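Local coordinates for protein benzoylformate decarboxylase (Mycobacterium smegmatis, PDB 4Q9D) that belongs to the thiamine pyrophosphate enzyme family, with three alpha/beta domains in each chain, four chains in the assembly and a bound magnesium ion, at residues Leu85-Arg90 and Thr400-Ile405; Leu207-Asp212 and His232-Pro237; Leu253-Ala258 and Tyr280-Pro285. All coordinates share one frame; numbering follows the deposited sequence.

Contact 1: residues Leu85-Arg90 and Thr400-Ile405; sequences LVAAYR and TGSGGI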
ATOM      1  N   LEU B  85      17.364  -3.965  -3.307  1.00 16.90           N
ATOM      2  CA  LEU B  85      16.522  -4.254  -2.149  1.00 12.96           C
ATOM      3  C   LEU B  85      15.796  -5.635  -2.302  1.00 18.70           C
ATOM      4  O   LEU B  85      15.772  -6.445  -1.382  1.00 17.71           O
ATOM      5  CB  LEU B  85      15.518  -3.094  -1.905  1.00 17.87           C
ATOM      6  CG  LEU B  85      14.550  -3.367  -0.751  1.00 20.15           C
ATOM      7  CD1 LEU B  85      15.305  -3.554   0.592  1.00 15.83           C
ATOM      8  CD2 LEU B  85      13.473  -2.241  -0.659  1.00 16.51           C
ATOM      9  N   VAL B  86      15.223  -5.899  -3.470  1.00 20.06           N
ATOM     10  CA  VAL B  86      14.570  -7.188  -3.730  1.00 19.38           C
ATOM     11  C   VAL B  86      15.549  -8.337  -3.460  1.00 21.50           C
ATOM     12  O   VAL B  86      15.230  -9.284  -2.754  1.00 18.84           O
ATOM     13  CB  VAL B  86      14.092  -7.275  -5.202  1.00 21.01           C
ATOM     14  CG1 VAL B  86      13.421  -8.674  -5.518  1.00 17.84           C
ATOM     15  CG2 VAL B  86      13.129  -6.150  -5.495  1.00 18.15           C
ATOM     16  N   ALA B  87      16.766  -8.215  -3.989  1.00 18.57           N
ATOM     17  CA  ALA B  87      17.804  -9.229  -3.756  1.00 22.38           C
ATOM     18  C   ALA B  87      18.105  -9.449  -2.265  1.00 23.00           C
ATOM     19  O   ALA B  87      18.210 -10.581  -1.811  1.00 21.99           O
ATOM     20  CB  ALA B  87      19.094  -8.869  -4.525  1.00 16.17           C
ATOM     21  N   ALA B  88      18.261  -8.361  -1.508  1.00 22.26           N
ATOM     22  CA  ALA B  88      18.533  -8.453  -0.076  1.00 20.49           C
ATOM     23  C   ALA B  88      17.348  -9.098   0.648  1.00 19.93           C
ATOM     24  O   ALA B  88      17.508  -9.891   1.575  1.00 19.16           O
ATOM     25  CB  ALA B  88      18.825  -7.034   0.510  1.00 16.98           C
ATOM     26  N   TYR B  89      16.147  -8.714   0.240  1.00 18.71           N
ATOM     27  CA  TYR B  89      14.961  -9.254   0.856  1.00 19.03           C
ATOM     28  C   TYR B  89      14.868 -10.781   0.574  1.00 25.11           C
ATOM     29  O   TYR B  89      14.613 -11.580   1.489  1.00 17.83           O
ATOM     30  CB  TYR B  89      13.721  -8.536   0.316  1.00 18.14           C
ATOM     31  CG  TYR B  89      12.449  -9.036   0.982  1.00 21.11           C
ATOM     32  CD1 TYR B  89      11.916  -8.371   2.070  1.00 16.63           C
ATOM     33  CD2 TYR B  89      11.778 -10.173   0.511  1.00 17.38           C
ATOM     34  CE1 TYR B  89      10.745  -8.799   2.684  1.00 21.27           C
ATOM     35  CE2 TYR B  89      10.610 -10.624   1.125  1.00 22.11           C
ATOM     36  CZ  TYR B  89      10.100  -9.941   2.210  1.00 23.86           C
ATOM     37  OH  TYR B  89       8.944 -10.369   2.830  1.00 26.85           O
ATOM     38  N   ARG B  90      15.092 -11.187  -0.679  1.00 19.26           N
ATOM     39  CA  ARG B  90      15.075 -12.634  -1.019  1.00 21.54           C
ATOM     40  C   ARG B  90      16.193 -13.428  -0.313  1.00 26.54           C
ATOM     41  O   ARG B  90      16.015 -14.598   0.002  1.00 24.92           O
ATOM     42  CB  ARG B  90      15.181 -12.841  -2.531  1.00 22.75           C
ATOM     43  CG  ARG B  90      13.991 -12.310  -3.356  1.00 24.22           C
ATOM     44  CD  ARG B  90      12.708 -13.005  -3.025  1.00 24.43           C
ATOM     45  NE  ARG B  90      11.731 -12.918  -4.126  1.00 23.94           N
ATOM     46  CZ  ARG B  90      10.492 -13.415  -4.059  1.00 30.98           C
ATOM     47  NH1 ARG B  90      10.055 -14.010  -2.949  1.00 25.34           N
ATOM     48  NH2 ARG B  90       9.672 -13.292  -5.090  1.00 26.16           N
ATOM     49  N   THR B 400      23.328 -13.601  -6.479  1.00 23.34           N
ATOM     50  CA  THR B 400      22.135 -12.775  -6.287  1.00 23.37           C
ATOM     51  C   THR B 400      21.015 -13.519  -5.574  1.00 24.75           C
ATOM     52  O   THR B 400      20.661 -14.645  -5.963  1.00 23.27           O
ATOM     53  CB  THR B 400      21.602 -12.241  -7.618  1.00 21.35           C
ATOM     54  OG1 THR B 400      20.320 -11.648  -7.378  1.00 22.80           O
ATOM     55  CG2 THR B 400      21.462 -13.390  -8.666  1.00 20.05           C
ATOM     56  N   GLY B 401      20.473 -12.892  -4.524  1.00 25.80           N
ATOM     57  CA  GLY B 401      19.342 -13.445  -3.774  1.00 23.53           C
ATOM     58  C   GLY B 401      18.099 -13.590  -4.635  1.00 27.65           C
ATOM     59  O   GLY B 401      17.306 -14.522  -4.464  1.00 28.30           O
ATOM     60  N   SER B 402      17.922 -12.667  -5.579  1.00 25.51           N
ATOM     61  CA  SER B 402      16.672 -12.618  -6.324  1.00 18.87           C
ATOM     62  C   SER B 402      16.760 -13.206  -7.741  1.00 25.52           C
ATOM     63  O   SER B 402      15.727 -13.478  -8.358  1.00 27.61           O
ATOM     64  CB  SER B 402      16.215 -11.175  -6.467  1.00 23.34           C
ATOM     65  OG  SER B 402      17.190 -10.447  -7.203  1.00 21.98           O
ATOM     66  N   GLY B 403      17.968 -13.368  -8.274  1.00 24.35           N
ATOM     67  CA  GLY B 403      18.118 -13.650  -9.698  1.00 25.45           C
ATOM     68  C   GLY B 403      18.355 -12.373 -10.502  1.00 27.24           C
ATOM     69  O   GLY B 403      18.771 -12.427 -11.656  1.00 26.01           O
ATOM     70  N   GLY B 404      18.116 -11.203  -9.910  1.00 25.97           N
ATOM     71  CA  GLY B 404      18.445  -9.970 -10.636  1.00 22.87           C
ATOM     72  C   GLY B 404      19.957  -9.727 -10.739  1.00 24.41           C
ATOM     73  O   GLY B 404      20.696  -9.860  -9.741  1.00 27.59           O
ATOM     74  N   ILE B 405      20.436  -9.367 -11.929  1.00 25.97           N
ATOM     75  CA  ILE B 405      21.872  -9.149 -12.112  1.00 29.62           C
ATOM     76  C   ILE B 405      22.294  -7.707 -11.774  1.00 28.71           C
ATOM     77  O   ILE B 405      21.452  -6.856 -11.458  1.00 25.11           O
ATOM     78  CB  ILE B 405      22.358  -9.594 -13.523  1.00 23.96           C
ATOM     79  CG1 ILE B 405      21.614  -8.824 -14.609  1.00 26.07           C
ATOM     80  CG2 ILE B 405      22.089 -11.077 -13.703  1.00 34.10           C
ATOM     81  CD1 ILE B 405      21.949  -9.278 -16.040  1.00 35.43           C
TER
HETATM   82  O   HOH W   1      21.005 -10.983  -2.159  1.00 18.28           O
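Arg-90 meets the loop with its aliphatic base, CB touching Gly-401 O at 3.3 Å, while its flat guanidinium group turns away to the second subunit, where NH1 forms a salt bridge with Asp-110 and NH2 a weak hydrogen bond with Asn-114 O. With CG anti to the carbonyl carbon and the chain bent at chi2, CG stays near Ser-402 CB as the end is carried off; Trp-125 of the same chain and Pro-116 of the second subunit pack on Arg-90. The loop, which follows strand 397-399 of the C-terminal TPP-binding domain, lies against helix 82-90 of the N-terminal one and is folded by two successive ST turns that share Ser-402. Gly-401, without a side chain, brings its CA to 3.7 Å from Ala-87 O, and one water bridges that oxygen and Gly-401 N by weak bonds. Ser-402 points its side chain at the helix: its CB lies 3.9 Å from Val-86 CG1, and its OG lies 3.6 Å from Ala-87 CB. The OG sits between the backbone N and the carbonyl carbon (chi1 62°), which also lets it accept from Gly-404 N at 3.0 Å in a fairly straight bond (160°). Thr-400 OG1 ties the turn together, accepting from Ser-402 N at 3.2 Å, more weakly from Gly-403 N, and donating to Gly-404 O at 3.0 Å, the hydroxyl tilted 22° from the plane of that carbonyl.

Contact 2: residues Leu207-Asp212 and His232-Pro237; sequences LGPEVD and HASALP
Leu-207 N donates to His-232 O at 3.0 Å in a nearly straight bond (164°), the one hydrogen bond between the segments. Beyond it the backbones part company: Leu-207 O comes no closer to Ala-233 than 3.7 Å, at CA. Further along, the contact passes to carbon atoms, the CD of the Pro-209 ring resting 3.8 Å from Ser-234 CB, with Gly-208 CA further off, 4.4 Å from the same CB. The hydroxyl of Ser-234 takes no part in that touch. With OG anti to the backbone N (chi1 177°), it reaches along its own chain and donates to Ala-235 O at 2.7 Å, tilted 24° from the carbonyl plane. The two segments leave neighbouring parallel strands, 203-207 and 231-233, of the Rossmann-like central domain, a beta-alpha-beta unit whose helical part includes 209-213 and 217-227. At the start of the first helix Gly-208 O accepts from Val-211 N at 3.0 Å and is also bonded to Ser-241 OG, which in turn meets Asp-212 N. Asp-212 OD2 forms a salt bridge with Arg-239. On strand 231-233 the His-232 imidazole leads away from the contact, its ND1 bonded to Gly-251 O of strand 249-252.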
ATOM      1  N   LEU B 207      19.767 -29.631   0.983  1.00 23.57           N
ATOM      2  CA  LEU B 207      20.315 -28.623   1.877  1.00 22.96           C
ATOM      3  C   LEU B 207      20.482 -27.338   1.081  1.00 29.03           C
ATOM      4  O   LEU B 207      21.337 -27.242   0.192  1.00 28.81           O
ATOM      5  CB  LEU B 207      21.671 -29.066   2.475  1.00 21.17           C
ATOM      6  CG  LEU B 207      21.654 -30.286   3.430  1.00 28.47           C
ATOM      7  CD1 LEU B 207      23.074 -30.724   3.839  1.00 20.67           C
ATOM      8  CD2 LEU B 207      20.813 -30.019   4.687  1.00 26.13           C
ATOM      9  N   GLY B 208      19.654 -26.350   1.412  1.00 21.87           N
ATOM     10  CA  GLY B 208      19.601 -25.092   0.690  1.00 20.62           C
ATOM     11  C   GLY B 208      20.353 -23.969   1.388  1.00 25.26           C
ATOM     12  O   GLY B 208      20.999 -24.175   2.423  1.00 22.42           O
ATOM     13  N   PRO B 209      20.275 -22.766   0.810  1.00 24.58           N
ATOM     14  CA  PRO B 209      21.054 -21.607   1.272  1.00 19.92           C
ATOM     15  C   PRO B 209      20.867 -21.226   2.755  1.00 20.10           C
ATOM     16  O   PRO B 209      21.786 -20.611   3.299  1.00 19.81           O
ATOM     17  CB  PRO B 209      20.537 -20.466   0.395  1.00 19.45           C
ATOM     18  CG  PRO B 209      20.071 -21.160  -0.901  1.00 21.34           C
ATOM     19  CD  PRO B 209      19.512 -22.493  -0.429  1.00 21.01           C
ATOM     20  N   GLU B 210      19.732 -21.541   3.391  1.00 19.85           N
ATOM     21  CA  GLU B 210      19.553 -21.138   4.792  1.00 19.88           C
ATOM     22  C   GLU B 210      20.583 -21.810   5.665  1.00 23.39           C
ATOM     23  O   GLU B 210      20.910 -21.317   6.750  1.00 22.71           O
ATOM     24  CB  GLU B 210      18.167 -21.488   5.324  1.00 17.73           C
ATOM     25  CG  GLU B 210      17.026 -20.715   4.694  1.00 21.69           C
ATOM     26  CD  GLU B 210      15.711 -21.038   5.392  1.00 27.80           C
ATOM     27  OE1 GLU B 210      14.837 -21.640   4.757  1.00 33.12           O
ATOM     28  OE2 GLU B 210      15.571 -20.720   6.586  1.00 32.65           O
ATOM     29  N   VAL B 211      21.081 -22.955   5.213  1.00 23.25           N
ATOM     30  CA  VAL B 211      22.003 -23.743   6.043  1.00 22.05           C
ATOM     31  C   VAL B 211      23.323 -23.017   6.192  1.00 20.65           C
ATOM     32  O   VAL B 211      23.807 -22.818   7.305  1.00 24.61           O
ATOM     33  CB  VAL B 211      22.152 -25.200   5.500  1.00 22.12           C
ATOM     34  CG1 VAL B 211      23.203 -25.976   6.266  1.00 20.55           C
ATOM     35  CG2 VAL B 211      20.810 -25.907   5.601  1.00 17.19           C
ATOM     36  N   ASP B 212      23.888 -22.578   5.075  1.00 20.25           N
ATOM     37  CA  ASP B 212      25.121 -21.801   5.128  1.00 18.40           C
ATOM     38  C   ASP B 212      24.902 -20.472   5.895  1.00 23.36           C
ATOM     39  O   ASP B 212      25.738 -20.074   6.696  1.00 21.42           O
ATOM     40  CB  ASP B 212      25.665 -21.520   3.712  1.00 20.43           C
ATOM     41  CG  ASP B 212      27.135 -21.129   3.719  1.00 25.17           C
ATOM     42  OD1 ASP B 212      27.900 -21.765   4.478  1.00 24.90           O
ATOM     43  OD2 ASP B 212      27.527 -20.182   2.998  1.00 25.17           O
ATOM     44  N   HIS B 232      21.123 -33.242  -2.340  1.00 22.04           N
ATOM     45  CA  HIS B 232      21.073 -32.220  -3.387  1.00 22.33           C
ATOM     46  C   HIS B 232      21.220 -30.809  -2.835  1.00 29.87           C
ATOM     47  O   HIS B 232      20.913 -30.558  -1.674  1.00 28.42           O
ATOM     48  CB  HIS B 232      19.753 -32.310  -4.141  1.00 25.61           C
ATOM     49  CG  HIS B 232      19.699 -33.421  -5.144  1.00 32.83           C
ATOM     50  ND1 HIS B 232      20.183 -33.287  -6.432  1.00 27.60           N
ATOM     51  CD2 HIS B 232      19.193 -34.676  -5.065  1.00 30.66           C
ATOM     52  CE1 HIS B 232      19.955 -34.399  -7.105  1.00 27.46           C
ATOM     53  NE2 HIS B 232      19.366 -35.261  -6.296  1.00 34.35           N
ATOM     54  N   ALA B 233      21.679 -29.890  -3.667  1.00 29.79           N
ATOM     55  CA  ALA B 233      21.644 -28.482  -3.320  1.00 25.56           C
ATOM     56  C   ALA B 233      20.450 -27.836  -4.027  1.00 28.98           C
ATOM     57  O   ALA B 233      19.834 -28.434  -4.906  1.00 24.50           O
ATOM     58  CB  ALA B 233      22.944 -27.782  -3.736  1.00 22.74           C
ATOM     59  N   SER B 234      20.140 -26.599  -3.657  1.00 28.84           N
ATOM     60  CA  SER B 234      19.117 -25.830  -4.347  1.00 30.07           C
ATOM     61  C   SER B 234      19.526 -25.587  -5.789  1.00 27.85           C
ATOM     62  O   SER B 234      20.714 -25.420  -6.088  1.00 22.38           O
ATOM     63  CB  SER B 234      18.942 -24.454  -3.663  1.00 35.98           C
ATOM     64  OG  SER B 234      18.000 -23.637  -4.362  1.00 33.26           O
ATOM     65  N   ALA B 235      18.549 -25.552  -6.686  1.00 21.58           N
ATOM     66  CA  ALA B 235      18.802 -24.980  -8.009  1.00 24.13           C
ATOM     67  C   ALA B 235      19.096 -23.488  -7.824  1.00 27.98           C
ATOM     68  O   ALA B 235      18.606 -22.859  -6.871  1.00 29.37           O
ATOM     69  CB  ALA B 235      17.557 -25.167  -8.918  1.00 20.74           C
ATOM     70  N   LEU B 236      19.876 -22.905  -8.717  1.00 27.58           N
ATOM     71  CA  LEU B 236      20.037 -21.459  -8.695  1.00 25.95           C
ATOM     72  C   LEU B 236      20.393 -20.939  -7.294  1.00 23.10           C
ATOM     73  O   LEU B 236      19.740 -20.017  -6.773  1.00 27.99           O
ATOM     74  CB  LEU B 236      18.731 -20.816  -9.188  1.00 20.94           C
ATOM     75  CG  LEU B 236      18.283 -21.243 -10.594  1.00 24.65           C
ATOM     76  CD1 LEU B 236      16.767 -21.083 -10.749  1.00 22.54           C
ATOM     77  CD2 LEU B 236      19.043 -20.438 -11.689  1.00 22.30           C
ATOM     78  N   PRO B 237      21.411 -21.535  -6.670  1.00 26.06           N
ATOM     79  CA  PRO B 237      21.742 -21.225  -5.280  1.00 20.73           C
ATOM     80  C   PRO B 237      22.317 -19.821  -5.137  1.00 25.88           C
ATOM     81  O   PRO B 237      23.135 -19.429  -5.971  1.00 28.22           O
ATOM     82  CB  PRO B 237      22.837 -22.264  -4.970  1.00 25.23           C
ATOM     83  CG  PRO B 237      23.555 -22.389  -6.277  1.00 25.14           C
ATOM     84  CD  PRO B 237      22.398 -22.462  -7.259  1.00 25.62           C
TER

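Contact 3: residues Leu253-Ala258 and Tyr280-Pro285; sequences LPMTIA and YYPYVP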
ATOM      1  N   LEU B 253      19.380 -29.499  -7.608  1.00 28.51           N
ATOM      2  CA  LEU B 253      18.128 -29.945  -8.222  1.00 29.90           C
ATOM      3  C   LEU B 253      17.938 -29.281  -9.579  1.00 22.86           C
ATOM      4  O   LEU B 253      18.485 -28.200  -9.834  1.00 25.94           O
ATOM      5  CB  LEU B 253      16.924 -29.604  -7.311  1.00 21.37           C
ATOM      6  CG  LEU B 253      16.705 -30.448  -6.044  1.00 34.15           C
ATOM      7  CD1 LEU B 253      15.496 -29.960  -5.247  1.00 28.69           C
ATOM      8  CD2 LEU B 253      16.490 -31.912  -6.425  1.00 26.28           C
ATOM      9  N   PRO B 254      17.145 -29.913 -10.454  1.00 27.04           N
ATOM     10  CA  PRO B 254      16.700 -29.228 -11.667  1.00 27.76           C
ATOM     11  C   PRO B 254      15.858 -28.000 -11.291  1.00 31.74           C
ATOM     12  O   PRO B 254      15.403 -27.895 -10.145  1.00 21.80           O
ATOM     13  CB  PRO B 254      15.806 -30.274 -12.353  1.00 27.08           C
ATOM     14  CG  PRO B 254      16.254 -31.617 -11.774  1.00 24.14           C
ATOM     15  CD  PRO B 254      16.639 -31.299 -10.364  1.00 24.57           C
ATOM     16  N   MET B 255      15.617 -27.118 -12.260  1.00 20.38           N
ATOM     17  CA  MET B 255      14.936 -25.860 -12.001  1.00 27.58           C
ATOM     18  C   MET B 255      13.546 -25.801 -12.604  1.00 30.00           C
ATOM     19  O   MET B 255      12.980 -24.719 -12.735  1.00 25.19           O
ATOM     20  CB  MET B 255      15.784 -24.678 -12.485  1.00 27.59           C
ATOM     21  CG  MET B 255      16.102 -24.651 -13.983  1.00 29.05           C
ATOM     22  SD  MET B 255      17.050 -23.155 -14.431  1.00 34.21           S
ATOM     23  CE  MET B 255      18.568 -23.461 -13.552  1.00 33.99           C
ATOM     24  N   THR B 256      12.992 -26.954 -12.972  1.00 23.33           N
ATOM     25  CA  THR B 256      11.618 -26.993 -13.484  1.00 25.23           C
ATOM     26  C   THR B 256      10.776 -27.994 -12.685  1.00 24.55           C
ATOM     27  O   THR B 256      11.310 -28.888 -12.015  1.00 23.11           O
ATOM     28  CB  THR B 256      11.558 -27.434 -14.957  1.00 23.33           C
ATOM     29  OG1 THR B 256      11.952 -28.811 -15.030  1.00 27.24           O
ATOM     30  CG2 THR B 256      12.497 -26.592 -15.829  1.00 22.40           C
ATOM     31  N   ILE B 257       9.462 -27.852 -12.776  1.00 23.42           N
ATOM     32  CA  ILE B 257       8.545 -28.792 -12.133  1.00 25.47           C
ATOM     33  C   ILE B 257       8.766 -30.226 -12.668  1.00 29.23           C
ATOM     34  O   ILE B 257       8.996 -31.159 -11.888  1.00 27.11           O
ATOM     35  CB  ILE B 257       7.072 -28.356 -12.324  1.00 23.41           C
ATOM     36  CG1 ILE B 257       6.793 -27.006 -11.624  1.00 27.22           C
ATOM     37  CG2 ILE B 257       6.115 -29.425 -11.761  1.00 24.59           C
ATOM     38  CD1 ILE B 257       5.480 -26.364 -12.086  1.00 23.33           C
ATOM     39  N   ALA B 258       8.748 -30.389 -13.994  1.00 25.70           N
ATOM     40  CA  ALA B 258       8.936 -31.720 -14.599  1.00 26.00           C
ATOM     41  C   ALA B 258      10.292 -32.303 -14.226  1.00 26.80           C
ATOM     42  O   ALA B 258      10.423 -33.507 -13.979  1.00 30.98           O
ATOM     43  CB  ALA B 258       8.785 -31.651 -16.140  1.00 27.54           C
ATOM     44  N   TYR B 280      11.805 -22.930  -8.677  1.00 25.59           N
ATOM     45  CA  TYR B 280      11.599 -23.176 -10.102  1.00 25.82           C
ATOM     46  C   TYR B 280      11.792 -21.881 -10.866  1.00 27.09           C
ATOM     47  O   TYR B 280      11.475 -20.827 -10.357  1.00 24.18           O
ATOM     48  CB  TYR B 280      10.162 -23.619 -10.377  1.00 20.17           C
ATOM     49  CG  TYR B 280       9.694 -24.895  -9.675  1.00 28.33           C
ATOM     50  CD1 TYR B 280      10.284 -26.142  -9.939  1.00 24.11           C
ATOM     51  CD2 TYR B 280       8.618 -24.854  -8.813  1.00 23.38           C
ATOM     52  CE1 TYR B 280       9.825 -27.298  -9.304  1.00 25.51           C
ATOM     53  CE2 TYR B 280       8.134 -25.992  -8.193  1.00 27.76           C
ATOM     54  CZ  TYR B 280       8.734 -27.214  -8.449  1.00 27.47           C
ATOM     55  OH  TYR B 280       8.213 -28.329  -7.846  1.00 23.55           O
ATOM     56  N   TYR B 281      12.342 -22.005 -12.074  1.00 27.44           N
ATOM     57  CA  TYR B 281      12.606 -20.882 -12.968  1.00 30.36           C
ATOM     58  C   TYR B 281      11.724 -20.988 -14.210  1.00 26.87           C
ATOM     59  O   TYR B 281      10.581 -20.534 -14.195  1.00 28.86           O
ATOM     60  CB  TYR B 281      14.082 -20.847 -13.367  1.00 34.13           C
ATOM     61  CG  TYR B 281      14.528 -19.526 -13.955  1.00 35.79           C
ATOM     62  CD1 TYR B 281      13.641 -18.466 -14.085  1.00 30.08           C
ATOM     63  CD2 TYR B 281      15.837 -19.342 -14.380  1.00 31.77           C
ATOM     64  CE1 TYR B 281      14.045 -17.258 -14.621  1.00 41.05           C
ATOM     65  CE2 TYR B 281      16.249 -18.137 -14.918  1.00 34.95           C
ATOM     66  CZ  TYR B 281      15.349 -17.099 -15.036  1.00 37.19           C
ATOM     67  OH  TYR B 281      15.756 -15.898 -15.570  1.00 48.11           O
ATOM     68  N   PRO B 282      12.238 -21.590 -15.284  1.00 27.79           N
ATOM     69  CA  PRO B 282      11.384 -21.791 -16.471  1.00 30.55           C
ATOM     70  C   PRO B 282      10.255 -22.775 -16.189  1.00 27.33           C
ATOM     71  O   PRO B 282      10.348 -23.598 -15.262  1.00 27.68           O
ATOM     72  CB  PRO B 282      12.335 -22.379 -17.514  1.00 31.22           C
ATOM     73  CG  PRO B 282      13.473 -23.000 -16.717  1.00 30.33           C
ATOM     74  CD  PRO B 282      13.529 -22.306 -15.380  1.00 26.26           C
ATOM     75  N   TYR B 283       9.175 -22.657 -16.956  1.00 20.96           N
ATOM     76  CA  TYR B 283       8.007 -23.499 -16.753  1.00 31.82           C
ATOM     77  C   TYR B 283       8.058 -24.738 -17.655  1.00 31.11           C
ATOM     78  O   TYR B 283       8.027 -24.597 -18.860  1.00 29.74           O
ATOM     79  CB  TYR B 283       6.734 -22.722 -17.059  1.00 26.08           C
ATOM     80  CG  TYR B 283       5.518 -23.555 -16.808  1.00 25.93           C
ATOM     81  CD1 TYR B 283       5.246 -24.011 -15.531  1.00 24.12           C
ATOM     82  CD2 TYR B 283       4.646 -23.915 -17.850  1.00 22.97           C
ATOM     83  CE1 TYR B 283       4.130 -24.777 -15.258  1.00 27.92           C
ATOM     84  CE2 TYR B 283       3.522 -24.688 -17.589  1.00 30.80           C
ATOM     85  CZ  TYR B 283       3.273 -25.117 -16.277  1.00 31.22           C
ATOM     86  OH  TYR B 283       2.180 -25.897 -15.974  1.00 35.27           O
ATOM     87  N   VAL B 284       8.155 -25.928 -17.059  1.00 28.29           N
ATOM     88  CA  VAL B 284       7.961 -27.179 -17.783  1.00 23.31           C
ATOM     89  C   VAL B 284       6.996 -27.984 -16.944  1.00 29.58           C
ATOM     90  O   VAL B 284       7.320 -28.349 -15.816  1.00 29.89           O
ATOM     91  CB  VAL B 284       9.268 -27.972 -17.982  1.00 26.50           C
ATOM     92  CG1 VAL B 284       8.991 -29.304 -18.765  1.00 32.05           C
ATOM     93  CG2 VAL B 284      10.305 -27.117 -18.735  1.00 25.41           C
ATOM     94  N   PRO B 285       5.794 -28.246 -17.490  1.00 24.74           N
ATOM     95  CA  PRO B 285       4.698 -28.794 -16.691  1.00 29.17           C
ATOM     96  C   PRO B 285       4.965 -30.211 -16.184  1.00 33.77           C
ATOM     97  O   PRO B 285       5.630 -31.014 -16.847  1.00 29.75           O
ATOM     98  CB  PRO B 285       3.474 -28.723 -17.625  1.00 29.02           C
ATOM     99  CG  PRO B 285       4.016 -28.582 -19.002  1.00 30.16           C
ATOM    100  CD  PRO B 285       5.393 -27.934 -18.882  1.00 27.00           C
TER
HETATM  101  O   HOH W   2       8.616 -30.706  -9.021  1.00 23.71           O
HETATM  102  O   HOH W   3       8.736 -25.295 -13.944  1.00 28.91           O
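Tyr-281 N donates to Met-255 O at 2.9 Å in an almost straight bond (172°), and three residues further along both segments, Ala-258 N donates to Val-284 O at 3.1 Å with a larger bend (151°). Between these two bonds a water joins the backbones, accepting from Ile-257 N and Val-284 N and donating to Pro-282 O. A second water accepts from Tyr-280 OH at 2.7 Å and donates to Ile-257 O, so the phenol is tied to the backbone it lies against. Both segments belong to the central domain: the loop 280-285, which follows strand 269-273, runs along the start of helix 257-264, where Thr-256 is the N-cap and its OG1 is hydrogen-bonded to Gly-259 N. Ile-257 makes a CH-pi contact, its CG1 3.6 Å from the centroid of the Tyr-280 ring and only 7° off the ring normal. From there its CD1 runs on to the Tyr-283 ring, 3.8 Å from CE1. Met-255 lies alongside Tyr-281, SD at the ring's edge and 5.3 Å from its centroid, a Met-aromatic contact; SD also touches CD of Pro-282, whose ring crosses the thioether at about a right angle. Val-284 splits its branches, CG2 against Thr-256 CG2 at 3.7 Å and, anti to the backbone N, CG1 against Ala-258 CB at 3.5 Å. Tyr-281 OH is hydrogen-bonded to Ser-29 OG of the second subunit, and its ring meets Tyr-112 there edge-to-face; Met-106 of that subunit packs on Ile-257 and Tyr-280.

Contact 1 joins the N- and C-terminal domains across more than 300 residues, and contacts 2 and 3 follow one another inside the loop it closes, both in the central domain. The centres of contacts 2 and 3 are 16 Å apart, yet their segments touch: Ala-233 O and Leu-253 N are 2.9 Å apart, a probable hydrogen bond at the end of strands 231-233 and 249-252, and Leu-236 CD2 packs on Met-255 CE. Contact 1 lies about 15 Å from contact 2 and 20 Å from contact 3, centre to centre, touching neither. Contacts 1 and 3 border the interface with the second subunit, whose Tyr-112 reaches Thr-400, Tyr-281 and, in segment 232-237, Leu-236.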